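Local atomic coordinates of putative modulator of DNA gyrase (Bacteroides thetaiotaomicron, PDB entry 1VPB), a protein that is of unconfirmed function but probably acts as a metallopeptidase of the PmbA/TldD (peptidase U62) family. Residues A194-R199 and K228-V233; N284-S289 and K324-T329; R291-D296 and V353-D358; N421-T426 and L441-V446. All coordinates share one frame; numbering follows the deposited sequence.

Contact 1. Residues A194-R199 and K228-V233; sequences ADITIR and KALERV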
loop_
_atom_site.group_PDB
_atom_site.type_symbol
_atom_site.label_atom_id
_atom_site.label_comp_id
_atom_site.label_asym_id
_atom_site.label_seq_id
_atom_site.Cartn_x
_atom_site.Cartn_y
_atom_site.Cartn_z
ATOM N N ALA A 194 -5.962 3.927 19.886
ATOM C CA ALA A 194 -7.414 3.718 19.932
ATOM C C ALA A 194 -8.062 4.286 18.686
ATOM O O ALA A 194 -7.611 5.284 18.157
ATOM C CB ALA A 194 -8.055 4.392 21.142
ATOM N N ASP A 195 -9.158 3.668 18.270
ATOM C CA ASP A 195 -9.988 4.225 17.203
ATOM C C ASP A 195 -11.448 3.990 17.585
ATOM O O ASP A 195 -11.840 2.887 18.007
ATOM C CB ASP A 195 -9.612 3.641 15.837
ATOM C CG ASP A 195 -9.843 2.178 15.761
ATOM O OD1 ASP A 195 -11.033 1.802 15.631
ATOM O OD2 ASP A 195 -8.931 1.322 15.822
ATOM N N ILE A 196 -12.251 5.037 17.483
ATOM C CA ILE A 196 -13.600 4.995 17.981
ATOM C C ILE A 196 -14.528 5.547 16.928
ATOM O O ILE A 196 -14.219 6.550 16.330
ATOM C CB ILE A 196 -13.727 5.868 19.246
ATOM C CG1 ILE A 196 -12.760 5.354 20.308
ATOM C CG2 ILE A 196 -15.182 5.891 19.737
ATOM C CD1 ILE A 196 -12.782 6.091 21.619
ATOM N N THR A 197 -15.645 4.865 16.730
ATOM C CA THR A 197 -16.674 5.275 15.796
ATOM C C THR A 197 -17.969 5.508 16.555
ATOM O O THR A 197 -18.315 4.746 17.465
ATOM C CB THR A 197 -16.842 4.195 14.739
ATOM O OG1 THR A 197 -15.671 4.186 13.898
ATOM C CG2 THR A 197 -18.005 4.505 13.809
ATOM N N ILE A 198 -18.688 6.564 16.181
ATOM C CA ILE A 198 -19.922 6.903 16.861
ATOM C C ILE A 198 -21.059 7.176 15.895
ATOM O O ILE A 198 -20.844 7.351 14.694
ATOM C CB ILE A 198 -19.733 8.119 17.817
ATOM C CG1 ILE A 198 -19.567 9.430 17.032
ATOM C CG2 ILE A 198 -18.530 7.878 18.751
ATOM C CD1 ILE A 198 -19.546 10.648 17.923
ATOM N N ARG A 199 -22.267 7.191 16.447
ATOM C CA ARG A 199 -23.487 7.526 15.716
ATOM C C ARG A 199 -23.577 9.037 15.577
ATOM O O ARG A 199 -23.673 9.750 16.578
ATOM C CB ARG A 199 -24.720 7.009 16.474
ATOM C CG ARG A 199 -26.061 7.191 15.749
ATOM C CD ARG A 199 -27.288 6.912 16.624
ATOM N NE ARG A 199 -27.517 7.976 17.612
ATOM C CZ ARG A 199 -27.409 7.861 18.941
ATOM N NH1 ARG A 199 -27.075 6.711 19.524
ATOM N NH2 ARG A 199 -27.644 8.924 19.703
ATOM N N LYS A 228 -8.763 10.241 25.016
ATOM C CA LYS A 228 -8.517 11.237 23.977
ATOM C C LYS A 228 -9.219 10.944 22.666
ATOM O O LYS A 228 -9.778 11.853 22.049
ATOM C CB LYS A 228 -7.019 11.393 23.706
ATOM C CG LYS A 228 -6.302 12.240 24.778
ATOM C CD LYS A 228 -4.794 12.317 24.500
ATOM C CE LYS A 228 -3.959 12.839 25.684
ATOM N NZ LYS A 228 -3.943 11.911 26.850
ATOM N N ALA A 229 -9.244 9.678 22.245
ATOM C CA ALA A 229 -9.959 9.335 21.005
ATOM C C ALA A 229 -11.445 9.616 21.137
ATOM O O ALA A 229 -12.080 10.056 20.180
ATOM C CB ALA A 229 -9.740 7.853 20.633
ATOM N N LEU A 230 -11.998 9.312 22.313
ATOM C CA LEU A 230 -13.421 9.540 22.520
ATOM C C LEU A 230 -13.731 11.037 22.458
ATOM O O LEU A 230 -14.696 11.469 21.816
ATOM C CB LEU A 230 -13.880 8.942 23.852
ATOM C CG LEU A 230 -15.358 9.173 24.153
ATOM C CD1 LEU A 230 -16.227 8.644 23.032
ATOM C CD2 LEU A 230 -15.753 8.564 25.482
ATOM N N GLU A 231 -12.919 11.821 23.151
ATOM C CA GLU A 231 -13.067 13.286 23.151
ATOM C C GLU A 231 -12.983 13.848 21.723
ATOM O O GLU A 231 -13.792 14.673 21.342
ATOM C CB GLU A 231 -12.023 13.935 24.074
ATOM C CG GLU A 231 -12.177 13.541 25.546
ATOM C CD GLU A 231 -10.955 13.897 26.416
ATOM O OE1 GLU A 231 -9.877 14.270 25.858
ATOM O OE2 GLU A 231 -11.077 13.785 27.677
ATOM N N ARG A 232 -12.052 13.354 20.934
ATOM C CA ARG A 232 -11.868 13.771 19.541
ATOM C C ARG A 232 -13.024 13.418 18.618
ATOM O O ARG A 232 -13.386 14.197 17.720
ATOM C CB ARG A 232 -10.607 13.166 18.967
ATOM C CG ARG A 232 -9.393 13.863 19.469
ATOM C CD ARG A 232 -8.142 13.031 19.388
ATOM N NE ARG A 232 -7.725 12.771 18.015
ATOM C CZ ARG A 232 -7.091 13.665 17.249
ATOM N NH1 ARG A 232 -6.892 14.918 17.681
ATOM N NH2 ARG A 232 -6.691 13.309 16.036
ATOM N N VAL A 233 -13.598 12.243 18.791
ATOM C CA VAL A 233 -14.674 11.874 17.888
ATOM C C VAL A 233 -15.963 12.620 18.243
ATOM O O VAL A 233 -16.729 12.940 17.349
ATOM C CB VAL A 233 -14.905 10.357 17.815
ATOM C CG1 VAL A 233 -15.412 9.792 19.156
ATOM C CG2 VAL A 233 -15.816 10.045 16.638
#
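Ala194 starts the contact methyl to methyl, its CB 3.9 Å from CB of Ala229 on the helix. Asp195 turns to the other side of the strand, where it forms a salt bridge with Arg52. Ile196 reaches in under the helix. With CG1 lying beside the backbone N (chi1 -59°) and the chain extended beyond it, CD1 is carried to 3.7 Å from Ala229 CB and 3.4 Å from the backbone N of Leu230. Its other branch, CG2, meets CG1 of Val233, the two side chains crossing at about a right angle. This is helix-on-sheet packing: helix 225-234 lies on one face of the long antiparallel sheet at strand 181-198, the short segments running 35° apart with axes 7.8 Å from each other. Alternate strand residues thus meet Ala229 and Val233, one helical turn apart. Ile198 comes tip to tip with Val233, CG2 lying 3.7 Å from Val233 CG1, while CD1 extends to 3.7 Å from the carbonyl O of Val233. Cutting Ile198 back to an alanine removes CG1, CG2 and CD1 and is likely to open a gap beside both Val233 methyls. Pro206, Leu234 and Leu237 also touch the Ile198 side chain.

Contact 2. Residues N284-S289 and K324-T329; sequences NEKIAS and KGVLNT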
loop_
_atom_site.group_PDB
_atom_site.type_symbol
_atom_site.label_atom_id
_atom_site.label_comp_id
_atom_site.label_asym_id
_atom_site.label_seq_id
_atom_site.Cartn_x
_atom_site.Cartn_y
_atom_site.Cartn_z
ATOM N N ASN A 284 19.151 29.554 -0.569
ATOM C CA ASN A 284 19.700 30.772 -0.005
ATOM C C ASN A 284 18.874 32.008 -0.316
ATOM O O ASN A 284 19.343 33.115 -0.141
ATOM C CB ASN A 284 21.181 30.959 -0.368
ATOM C CG ASN A 284 22.039 29.743 0.041
ATOM O OD1 ASN A 284 22.721 29.202 -0.802
ATOM N ND2 ASN A 284 21.930 29.285 1.297
ATOM N N GLU A 285 17.606 31.811 -0.666
ATOM C CA GLU A 285 16.689 32.923 -0.815
ATOM C C GLU A 285 15.736 33.037 0.358
ATOM O O GLU A 285 15.435 32.061 1.061
ATOM C CB GLU A 285 15.864 32.763 -2.100
ATOM C CG GLU A 285 16.670 32.665 -3.396
ATOM C CD GLU A 285 17.430 33.929 -3.775
ATOM O OE1 GLU A 285 17.208 35.043 -3.240
ATOM O OE2 GLU A 285 18.321 33.801 -4.622
ATOM N N LYS A 286 15.234 34.247 0.533
ATOM C CA LYS A 286 14.382 34.585 1.664
ATOM C C LYS A 286 12.940 34.320 1.246
ATOM O O LYS A 286 12.184 35.253 0.909
ATOM C CB LYS A 286 14.583 36.058 2.056
ATOM C CG LYS A 286 14.307 36.362 3.506
ATOM C CD LYS A 286 12.923 36.037 4.017
ATOM C CE LYS A 286 12.760 36.533 5.477
ATOM N NZ LYS A 286 11.445 36.249 6.111
ATOM N N ILE A 287 12.563 33.034 1.251
ATOM C CA ILE A 287 11.279 32.645 0.690
ATOM C C ILE A 287 10.138 32.559 1.682
ATOM O O ILE A 287 9.001 32.622 1.287
ATOM C CB ILE A 287 11.382 31.330 -0.105
ATOM C CG1 ILE A 287 11.785 30.189 0.793
ATOM C CG2 ILE A 287 12.383 31.450 -1.230
ATOM C CD1 ILE A 287 11.668 28.843 0.060
ATOM N N ALA A 288 10.420 32.367 2.969
ATOM C CA ALA A 288 9.348 32.159 3.901
ATOM C C ALA A 288 9.469 33.093 5.127
ATOM O O ALA A 288 10.297 34.003 5.153
ATOM C CB ALA A 288 9.322 30.709 4.296
ATOM N N SER A 289 8.612 32.864 6.115
ATOM C CA SER A 289 8.460 33.739 7.277
ATOM C C SER A 289 9.706 33.818 8.141
ATOM O O SER A 289 10.424 32.856 8.278
ATOM C CB SER A 289 7.321 33.245 8.149
ATOM O OG SER A 289 7.179 34.035 9.326
ATOM N N LYS A 324 15.080 31.579 9.755
ATOM C CA LYS A 324 14.224 32.732 9.712
ATOM C C LYS A 324 13.754 32.973 8.279
ATOM O O LYS A 324 13.816 34.082 7.755
ATOM C CB LYS A 324 14.969 33.970 10.273
ATOM C CG LYS A 324 15.202 33.877 11.801
ATOM C CD LYS A 324 15.947 35.108 12.332
ATOM C CE LYS A 324 16.530 34.845 13.712
ATOM N NZ LYS A 324 15.507 34.422 14.715
ATOM N N GLY A 325 13.306 31.895 7.637
ATOM C CA GLY A 325 12.671 31.973 6.329
ATOM C C GLY A 325 13.576 31.809 5.131
ATOM O O GLY A 325 13.103 31.726 4.002
ATOM N N VAL A 326 14.884 31.776 5.382
ATOM C CA VAL A 326 15.859 31.596 4.316
ATOM C C VAL A 326 16.080 30.097 4.176
ATOM O O VAL A 326 16.408 29.409 5.152
ATOM C CB VAL A 326 17.166 32.288 4.632
ATOM C CG1 VAL A 326 18.240 31.937 3.576
ATOM C CG2 VAL A 326 16.940 33.782 4.726
ATOM N N LEU A 327 15.899 29.587 2.971
ATOM C CA LEU A 327 16.168 28.172 2.702
ATOM C C LEU A 327 17.666 27.912 2.584
ATOM O O LEU A 327 18.361 28.592 1.791
ATOM C CB LEU A 327 15.507 27.775 1.386
ATOM C CG LEU A 327 15.744 26.342 0.929
ATOM C CD1 LEU A 327 15.207 25.356 1.974
ATOM C CD2 LEU A 327 15.071 26.169 -0.415
ATOM N N ASN A 328 18.175 26.950 3.349
ATOM C CA ASN A 328 19.600 26.743 3.392
ATOM C C ASN A 328 20.144 25.388 2.936
ATOM O O ASN A 328 21.359 25.218 2.879
ATOM C CB ASN A 328 20.137 27.000 4.798
ATOM C CG ASN A 328 20.240 28.487 5.110
ATOM O OD1 ASN A 328 20.494 29.316 4.234
ATOM N ND2 ASN A 328 20.065 28.825 6.364
ATOM N N THR A 329 19.254 24.419 2.707
ATOM C CA THR A 329 19.634 23.030 2.384
ATOM C C THR A 329 18.738 22.408 1.335
ATOM O O THR A 329 17.512 22.559 1.399
ATOM C CB THR A 329 19.513 22.172 3.655
ATOM O OG1 THR A 329 20.478 22.611 4.607
ATOM C CG2 THR A 329 19.897 20.723 3.394
HETATM O O HOH W 1 23.267 27.033 2.263
HETATM O O HOH W 2 21.923 31.521 3.200
#
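The side-chain amides of Asn284 and Asn328 meet with their planes 44° apart. Asn284 ND2 donates to Asn328 OD1 at 3.3 Å, a long and bent bond (136° at the hydrogen), although the acceptor lies within the plane of the Asn284 amide. Two waters strengthen the pairing: one joins Asn284 ND2 to the backbone O of Asn328, the other links the same ND2, weakly, to OD1. Asn328 ND2 is held elsewhere, by Ser320 OG. Beside the amides the backbone takes over, Asn284 N donating to Leu327 O at 2.7 Å and Leu327 N to Glu285 O. The loop 284-289 thereby runs along strand 326-327, an outermost strand of a five-stranded mixed sheet, on the side away from its hairpin partner 319-323. Lys324 and Gly325, both with positive phi, form the tight turn of that hairpin, in angles close to type I'. Gly325 O receives Ala288 N at 2.9 Å, in the carbonyl plane on a lone pair, and a weak second bond from Ile287 N. Any CB on Gly325 would collide with Ala288 O. Lys286, at the centre of an inverse gamma turn, has CG anti to its backbone N (chi1 -153°) and a bend at chi2 that lays the chain back along its own loop. Its side chain crosses that of Val326 at about a right angle, CG 3.9 Å from Val326 CG2, and NZ ends 2.7 Å from Ala288 O and in a salt bridge with Asp290. Ile287 instead sends CD1 to within 4.2 Å of Leu327 CB, next to Phe322, which both side chains touch.

Contact 3. Residues R291-D296 and V353-D358; sequences RLTLTD and VMETGD
Thr293 and Glu355 face each other across the start of an antiparallel pairing, their CB atoms 3.8 Å apart. With CG anti to the backbone N (chi1 167°), the Glu355 chain slants across Thr293 and its carboxylate lies against the threonine CB and CG2. One water connects Thr293 OG1 with Glu355 OE1 and another connects OG1 with OE2; OG1 is hydrogen-bonded by Lys324 N as well. The guanidinium of Arg291 lies nearly parallel to this carboxylate, the planes 14° apart, but approaches it obliquely. The salt bridge from NH2 to OE2 is long, at 3.9 Å, and a water between OE2 and the Arg291 carbonyl O supplements it. Leu292 and Met354 cross at about a right angle, the leucine CD1 meeting the thioether end; how tightly is doubtful, as the methionine has two conformers. Leu294 shares Met354's face of the sheet, its CD1 4.1 Å from Met354 CB and 3.6 Å from the carbonyl O of Val353, and Leu260 and Ile264 of helix 256-265 cover it. On the other face Thr295 OG1 sits 3.9 Å from Val353 CB, hydrogen-bonded to Glu297 and joined by a water to Val353 O. Beneath the side chains Thr295 and Val353 form a hydrogen-bonded pair and Glu355 N donates to Thr293 O at 2.8 Å, nearly straight at 170°. Strand 352-354 thus joins 294-296, the sheet's middle strand. The chemistry divides: backbone bonds join the strands, Leu292 and Leu294 pack against Met354, and the Glu355 charge is met chiefly through water, its attraction to Arg291 probably modest.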
loop_
_atom_site.group_PDB
_atom_site.type_symbol
_atom_site.label_atom_id
_atom_site.label_comp_id
_atom_site.label_asym_id
_atom_site.label_seq_id
_atom_site.Cartn_x
_atom_site.Cartn_y
_atom_site.Cartn_z
ATOM N N ARG A 291 9.469 33.597 11.108
ATOM C CA ARG A 291 9.104 32.638 12.173
ATOM C C ARG A 291 9.405 31.208 11.816
ATOM O O ARG A 291 9.222 30.344 12.670
ATOM C CB ARG A 291 7.615 32.799 12.556
ATOM C CG ARG A 291 7.215 34.157 13.048
ATOM C CD ARG A 291 7.429 34.472 14.504
ATOM N NE ARG A 291 8.796 34.233 14.944
ATOM C CZ ARG A 291 9.868 35.008 14.724
ATOM N NH1 ARG A 291 9.799 36.128 14.024
ATOM N NH2 ARG A 291 11.046 34.622 15.230
ATOM N N LEU A 292 9.808 30.923 10.578
ATOM C CA LEU A 292 10.152 29.559 10.160
ATOM C C LEU A 292 11.651 29.321 10.264
ATOM O O LEU A 292 12.421 29.688 9.402
ATOM C CB LEU A 292 9.713 29.269 8.727
ATOM C CG LEU A 292 10.031 27.882 8.127
ATOM C CD1 LEU A 292 9.452 26.809 9.042
ATOM C CD2 LEU A 292 9.515 27.723 6.701
ATOM N N THR A 293 12.012 28.658 11.342
ATOM C CA THR A 293 13.327 28.112 11.533
ATOM C C THR A 293 13.204 26.626 11.789
ATOM O O THR A 293 12.451 26.161 12.659
ATOM C CB THR A 293 14.023 28.864 12.707
ATOM O OG1 THR A 293 14.239 30.215 12.327
ATOM C CG2 THR A 293 15.399 28.300 12.970
ATOM N N LEU A 294 13.966 25.879 11.004
ATOM C CA LEU A 294 13.836 24.451 10.906
ATOM C C LEU A 294 15.221 23.873 10.731
ATOM O O LEU A 294 15.956 24.288 9.850
ATOM C CB LEU A 294 12.987 24.080 9.708
ATOM C CG LEU A 294 12.589 22.600 9.611
ATOM C CD1 LEU A 294 11.603 22.121 10.672
ATOM C CD2 LEU A 294 12.017 22.330 8.212
ATOM N N THR A 295 15.587 22.924 11.598
ATOM C CA THR A 295 16.881 22.259 11.484
ATOM C C THR A 295 16.669 20.762 11.360
ATOM O O THR A 295 15.663 20.197 11.827
ATOM C CB THR A 295 17.803 22.551 12.678
ATOM O OG1 THR A 295 17.110 22.204 13.862
ATOM C CG2 THR A 295 18.081 24.021 12.824
ATOM N N ASP A 296 17.679 20.115 10.799
ATOM C CA ASP A 296 17.778 18.655 10.797
ATOM C C ASP A 296 18.769 18.287 11.905
ATOM O O ASP A 296 19.882 18.809 11.918
ATOM C CB ASP A 296 18.310 18.179 9.422
ATOM C CG ASP A 296 18.280 16.695 9.223
ATOM O OD1 ASP A 296 17.575 15.936 9.953
ATOM O OD2 ASP A 296 18.983 16.230 8.312
ATOM N N VAL A 353 13.285 19.596 13.267
ATOM C CA VAL A 353 12.961 20.334 14.499
ATOM C C VAL A 353 12.651 21.788 14.143
ATOM O O VAL A 353 13.525 22.539 13.666
ATOM C CB VAL A 353 14.118 20.295 15.492
ATOM C CG1 VAL A 353 13.762 21.101 16.767
ATOM C CG2 VAL A 353 14.515 18.814 15.830
ATOM N N MET A 354 11.410 22.176 14.388
ATOM C CA MET A 354 10.976 23.548 14.194
ATOM C C MET A 354 11.240 24.328 15.480
ATOM O O MET A 354 11.039 23.808 16.578
ATOM C CB MET A 354 9.480 23.568 13.863
ATOM C CG MET A 354 8.898 24.933 13.552
ATOM S SD MET A 354 9.125 25.535 11.859
ATOM C CE MET A 354 8.001 24.475 10.970
ATOM N N GLU A 355 11.718 25.559 15.336
ATOM C CA GLU A 355 11.888 26.449 16.476
ATOM C C GLU A 355 10.535 26.703 17.125
ATOM O O GLU A 355 9.536 26.943 16.445
ATOM C CB GLU A 355 12.586 27.724 16.032
ATOM C CG GLU A 355 12.546 28.837 17.049
ATOM C CD GLU A 355 13.171 30.080 16.465
ATOM O OE1 GLU A 355 14.418 30.053 16.411
ATOM O OE2 GLU A 355 12.406 31.003 16.023
ATOM N N THR A 356 10.478 26.586 18.466
ATOM C CA THR A 356 9.246 26.769 19.232
ATOM C C THR A 356 9.084 28.150 19.838
ATOM O O THR A 356 10.073 28.832 20.093
ATOM C CB THR A 356 9.200 25.731 20.383
ATOM O OG1 THR A 356 10.449 25.784 21.098
ATOM C CG2 THR A 356 9.110 24.325 19.820
ATOM N N GLY A 357 7.829 28.544 19.991
ATOM C CA GLY A 357 7.421 29.788 20.643
ATOM C C GLY A 357 7.110 29.517 22.085
ATOM O O GLY A 357 7.548 28.501 22.646
ATOM N N ASP A 358 6.354 30.416 22.702
ATOM C CA ASP A 358 6.131 30.337 24.154
ATOM C C ASP A 358 4.686 30.075 24.550
ATOM O O ASP A 358 4.356 30.170 25.727
ATOM C CB ASP A 358 6.655 31.609 24.846
ATOM C CG ASP A 358 5.932 32.876 24.395
ATOM O OD1 ASP A 358 5.000 32.782 23.567
ATOM O OD2 ASP A 358 6.244 34.018 24.819
HETATM O O HOH W 3 10.080 28.006 13.710
HETATM O O HOH W 4 9.786 31.090 15.184
HETATM O O HOH W 5 12.380 31.875 13.449
HETATM O O HOH W 6 15.566 31.581 14.567
HETATM O O HOH W 7 15.332 24.473 14.745
#

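Contact 4. Residues N421-T426 and L441-V446; sequences NSLVAT and LVFEGV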
loop_
_atom_site.group_PDB
_atom_site.type_symbol
_atom_site.label_atom_id
_atom_site.label_comp_id
_atom_site.label_asym_id
_atom_site.label_seq_id
_atom_site.Cartn_x
_atom_site.Cartn_y
_atom_site.Cartn_z
ATOM N N ASN A 421 5.192 31.775 4.083
ATOM C CA ASN A 421 5.581 33.180 4.306
ATOM C C ASN A 421 4.635 33.874 5.264
ATOM O O ASN A 421 4.961 34.968 5.744
ATOM C CB ASN A 421 5.644 33.979 2.991
ATOM C CG ASN A 421 6.595 35.143 3.082
ATOM O OD1 ASN A 421 7.634 35.021 3.701
ATOM N ND2 ASN A 421 6.266 36.268 2.438
ATOM N N SER A 422 3.443 33.294 5.520
ATOM C CA SER A 422 2.431 33.916 6.400
ATOM C C SER A 422 2.331 33.286 7.824
ATOM O O SER A 422 1.479 33.674 8.611
ATOM C CB SER A 422 1.060 33.895 5.710
ATOM O OG SER A 422 0.581 32.592 5.670
ATOM N N LEU A 423 3.260 32.385 8.146
ATOM C CA LEU A 423 3.432 31.829 9.502
ATOM C C LEU A 423 3.753 32.963 10.476
ATOM O O LEU A 423 4.782 33.633 10.302
ATOM C CB LEU A 423 4.570 30.819 9.500
ATOM C CG LEU A 423 4.860 30.090 10.809
ATOM C CD1 LEU A 423 3.742 29.094 11.109
ATOM C CD2 LEU A 423 6.180 29.367 10.710
ATOM N N VAL A 424 2.881 33.161 11.476
ATOM C CA VAL A 424 3.080 34.224 12.467
ATOM C C VAL A 424 3.479 33.738 13.834
ATOM O O VAL A 424 3.988 34.543 14.609
ATOM C CB VAL A 424 1.853 35.128 12.627
ATOM C CG1 VAL A 424 1.666 35.920 11.349
ATOM C CG2 VAL A 424 0.627 34.331 12.993
ATOM N N ALA A 425 3.239 32.464 14.139
ATOM C CA ALA A 425 3.636 31.909 15.430
ATOM C C ALA A 425 3.818 30.424 15.366
ATOM O O ALA A 425 3.147 29.755 14.560
ATOM C CB ALA A 425 2.577 32.218 16.461
ATOM N N THR A 426 4.671 29.914 16.275
ATOM C CA THR A 426 4.775 28.484 16.503
ATOM C C THR A 426 4.606 28.203 17.996
ATOM O O THR A 426 4.954 29.036 18.856
ATOM C CB THR A 426 6.096 27.896 16.018
ATOM O OG1 THR A 426 7.202 28.348 16.818
ATOM C CG2 THR A 426 6.432 28.326 14.553
ATOM N N LEU A 441 0.902 25.576 14.880
ATOM C CA LEU A 441 1.256 26.642 13.966
ATOM C C LEU A 441 0.100 27.622 13.730
ATOM O O LEU A 441 -1.064 27.239 13.772
ATOM C CB LEU A 441 1.629 26.038 12.629
ATOM C CG LEU A 441 2.744 25.025 12.571
ATOM C CD1 LEU A 441 2.784 24.521 11.138
ATOM C CD2 LEU A 441 4.075 25.601 13.007
ATOM N N VAL A 442 0.438 28.890 13.516
ATOM C CA VAL A 442 -0.539 29.890 13.211
ATOM C C VAL A 442 -0.113 30.640 11.956
ATOM O O VAL A 442 1.007 31.136 11.868
ATOM C CB VAL A 442 -0.685 30.948 14.335
ATOM C CG1 VAL A 442 -1.767 31.908 13.979
ATOM C CG2 VAL A 442 -0.982 30.270 15.711
ATOM N N PHE A 443 -1.020 30.684 10.993
ATOM C CA PHE A 443 -0.796 31.362 9.725
ATOM C C PHE A 443 -1.856 32.430 9.555
ATOM O O PHE A 443 -3.032 32.200 9.861
ATOM C CB PHE A 443 -0.962 30.374 8.569
ATOM C CG PHE A 443 -0.035 29.231 8.574
ATOM C CD1 PHE A 443 1.197 29.296 7.885
ATOM C CD2 PHE A 443 -0.367 28.013 9.192
ATOM C CE1 PHE A 443 2.043 28.206 7.826
ATOM C CE2 PHE A 443 0.510 26.921 9.127
ATOM C CZ PHE A 443 1.719 27.023 8.450
ATOM N N GLU A 444 -1.486 33.608 9.044
ATOM C CA GLU A 444 -2.480 34.628 8.793
ATOM C C GLU A 444 -2.926 34.675 7.343
ATOM O O GLU A 444 -2.134 34.459 6.437
ATOM C CB GLU A 444 -1.918 36.009 9.153
ATOM C CG GLU A 444 -1.685 36.256 10.630
ATOM C CD GLU A 444 -2.952 36.317 11.453
ATOM O OE1 GLU A 444 -4.056 36.405 10.852
ATOM O OE2 GLU A 444 -2.836 36.274 12.717
ATOM N N GLY A 445 -4.197 35.024 7.146
ATOM C CA GLY A 445 -4.727 35.361 5.822
ATOM C C GLY A 445 -4.750 34.169 4.884
ATOM O O GLY A 445 -4.228 34.228 3.775
ATOM N N VAL A 446 -5.345 33.079 5.361
ATOM C CA VAL A 446 -5.399 31.823 4.612
ATOM C C VAL A 446 -6.821 31.680 4.039
ATOM O O VAL A 446 -7.803 31.972 4.721
ATOM C CB VAL A 446 -5.064 30.626 5.508
ATOM C CG1 VAL A 446 -5.227 29.295 4.762
ATOM C CG2 VAL A 446 -3.627 30.746 6.040
HETATM O O HOH W 8 -1.421 33.051 3.659
#
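Leu423 presses a methyl onto the Phe443 ring: CD1 stands 4.0 Å from the ring centroid and 20° off the normal, a CH-pi contact offset toward the rim. The same CD1 fills the hollow between the ring and Leu441, whose CD2 is 4.0 Å away and also meets Thr426 CG2 at 3.9 Å. Ser422 OG comes at the ring's edge, bridged by a water to Gly445 O and bonded to Leu419 O. The other face carries Val442 and Ala425. At the bulge, Val424 has CG1 anti to the carbonyl carbon (chi1 -68°) and 3.4 Å from Glu444 CG; CG2 then falls between the backbone N and carbonyl carbon and comes to 3.5 Å from Val442 CG1. Val442 CG2 meets the small Ala425 CB at 4.1 Å. Both Val424 and Ala425 face Val442, a classic beta bulge: Val442 O takes Val424 N at 2.8 Å and Ala425 N only weakly. A serine in place of Phe443 would remove the ring and would probably leave the Leu423 methyl facing a gap and Trp420 without its edge-to-face partner. Strand 423-426 is paired antiparallel with 441-443, whose far edge bonds to strand 245-251. Phe443 also touches Leu419 and, edge to face, Trp420 of helix 416-421, Met249 of strand 245-251 and Leu259 of helix 256-265.

Contact 1 comes first along the chain and is complete before the others begin: it closes a loop of 28 residues in the central domain, between the long antiparallel sheet and helix 225-234. The other three belong to the C-terminal domain. Contacts 2 and 3, closing loops of 34 and 56 residues, cross, since their segments alternate: 284-289, 291-296, then 324-329, then 353-358. They meet where Leu292 O accepts Gly325 N, and both reach the five-stranded sheet. Contact 4 follows in series and closes a short loop of 14 residues in the other mixed sheet. Ser289 OG bonds to Leu423 O and Thr426 OG1 to Glu355 O, tying it to contacts 2 and 3. Contact 1 stays apart, its nearest atoms about 13 Å from those of contact 4.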